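Local coordinates for protein probable enoyl-CoA hydratase/isomerase (Mycobacterium abscessus, PDB 3SWX) that probably acts on acyl-CoA thioesters as an enoyl-CoA hydratase or isomerase of the crotonase family, at residues B[11-14]-B[19-22]. Numbering follows the deposited sequence.
Sequences LRIR and VLVI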
loop_
_atom_site.group_PDB
_atom_site.type_symbol
_atom_site.label_atom_id
_atom_site.label_comp_id
_atom_site.label_asym_id
_atom_site.label_seq_id
_atom_site.Cartn_x
_atom_site.Cartn_y
_atom_site.Cartn_z
ATOM N N LEU B 11 12.289 21.679 -23.606
ATOM C CA LEU B 11 12.860 20.389 -23.203
ATOM C C LEU B 11 14.195 20.124 -23.886
ATOM O O LEU B 11 14.363 20.445 -25.056
ATOM C CB LEU B 11 11.929 19.239 -23.576
ATOM C CG LEU B 11 10.483 19.394 -23.162
ATOM C CD1 LEU B 11 9.651 18.285 -23.814
ATOM C CD2 LEU B 11 10.437 19.353 -21.657
ATOM N N ARG B 12 15.109 19.511 -23.143
ATOM C CA ARG B 12 16.341 19.029 -23.683
ATOM C C ARG B 12 16.218 17.514 -23.850
ATOM O O ARG B 12 16.084 16.777 -22.858
ATOM C CB ARG B 12 17.499 19.358 -22.740
ATOM C CG ARG B 12 18.841 18.890 -23.263
ATOM C CD ARG B 12 19.867 18.872 -22.159
ATOM N NE ARG B 12 21.190 18.546 -22.675
ATOM C CZ ARG B 12 22.291 18.469 -21.939
ATOM N NH1 ARG B 12 22.253 18.698 -20.633
ATOM N NH2 ARG B 12 23.443 18.152 -22.505
ATOM N N ILE B 13 16.267 17.053 -25.090
ATOM C CA ILE B 13 16.083 15.654 -25.379
ATOM C C ILE B 13 17.346 15.012 -25.945
ATOM O O ILE B 13 17.991 15.566 -26.836
ATOM C CB ILE B 13 14.876 15.459 -26.336
ATOM C CG1 ILE B 13 13.579 15.781 -25.563
ATOM C CG2 ILE B 13 14.864 14.036 -26.910
ATOM C CD1 ILE B 13 12.354 15.060 -26.031
ATOM N N ARG B 14 17.688 13.842 -25.417
ATOM C CA ARG B 14 18.773 13.047 -25.949
ATOM C C ARG B 14 18.363 11.595 -25.929
ATOM O O ARG B 14 17.427 11.227 -25.191
ATOM C CB ARG B 14 20.038 13.209 -25.098
ATOM C CG ARG B 14 20.583 14.622 -25.008
ATOM C CD ARG B 14 21.626 14.730 -23.923
ATOM N NE ARG B 14 21.030 14.958 -22.608
ATOM C CZ ARG B 14 21.681 14.866 -21.446
ATOM N NH1 ARG B 14 22.955 14.520 -21.398
ATOM N NH2 ARG B 14 21.043 15.109 -20.314
ATOM N N VAL B 19 17.247 4.160 -24.611
ATOM C CA VAL B 19 16.720 4.981 -23.533
ATOM C C VAL B 19 16.552 6.427 -23.981
ATOM O O VAL B 19 17.497 7.022 -24.489
ATOM C CB VAL B 19 17.640 4.931 -22.296
ATOM C CG1 VAL B 19 17.154 5.911 -21.215
ATOM C CG2 VAL B 19 17.713 3.523 -21.748
ATOM N N LEU B 20 15.357 6.982 -23.781
ATOM C CA LEU B 20 15.097 8.405 -24.010
ATOM C C LEU B 20 15.356 9.202 -22.738
ATOM O O LEU B 20 14.930 8.799 -21.645
ATOM C CB LEU B 20 13.644 8.627 -24.417
ATOM C CG LEU B 20 13.292 9.998 -25.004
ATOM C CD1 LEU B 20 13.957 10.159 -26.349
ATOM C CD2 LEU B 20 11.770 10.098 -25.178
ATOM N N VAL B 21 16.068 10.311 -22.875
ATOM C CA VAL B 21 16.394 11.174 -21.737
ATOM C C VAL B 21 15.811 12.566 -22.001
ATOM O O VAL B 21 16.234 13.267 -22.913
ATOM C CB VAL B 21 17.935 11.241 -21.493
ATOM C CG1 VAL B 21 18.273 12.065 -20.260
ATOM C CG2 VAL B 21 18.531 9.840 -21.331
ATOM N N ILE B 22 14.828 12.952 -21.192
ATOM C CA ILE B 22 14.121 14.208 -21.368
ATOM C C ILE B 22 14.423 15.086 -20.195
ATOM O O ILE B 22 14.208 14.680 -19.035
ATOM C CB ILE B 22 12.592 14.008 -21.389
ATOM C CG1 ILE B 22 12.183 13.027 -22.499
ATOM C CG2 ILE B 22 11.863 15.372 -21.516
ATOM C CD1 ILE B 22 10.743 12.458 -22.308
HETATM O O HOH W 1 18.160 15.243 -22.126
#
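The N-terminal beta hairpin of the crotonase-like domain brings 11-14 and 19-22 together as antiparallel neighbours. Arg14 and Val21 form a hydrogen-bonded pair. Arg14 N donates to Val21 O at 3.0 Å, and Val21 N returns a bond to Arg14 O at 2.8 Å. Ile13 and Ile22 follow as a non-hydrogen-bonded pair. Ile13 CA makes a CA-H...O contact to Val21 O at 3.4 Å.

A water bridges the two strands. It donates to Arg12 O and to Val21 O, and accepts from Arg14 NE at 2.9 Å. Val21 O is therefore gripped by both Arg14 N and the water. The Arg14 chain bends at chi3 (-85°), which turns the guanidinium so that its edge meets the water in plane. One face of this group lies against the Arg12 guanidinium, each CZ lying 3.7 Å above the plane of the other group, over its centre. Any repulsion between the two charges is probably eased by Glu62, which forms a salt bridge with Arg12 NH1. Tyr60 OH is hydrogen-bonded to Arg14 NH2. Val21 CG1 approaches that guanidinium obliquely.

Arg12, Arg14 and Val21 lie on one face; on the other, Ile13, Leu20 and Ile22 make apolar contacts. Ile13 and Ile22 lie side by side and point the same way, with Ile13 CD1 4.1 Å from Ile22 CG1. Ile13 CG2, anti to the backbone N, reaches Leu20 CD1 at 4.0 Å. Helix 35-50 packs on this side, through Ala44 on Ile13 and Leu45 on Ile22. On the opposite side, Ile198 of helix 193-205 touches Val21.

Strand 19-24 continues the sheet to strand 56-61, while 11-16 is outermost within the chain. The arrangement is that of a two-stranded antiparallel hairpin at the edge of the mixed sheet in a crotonase fold.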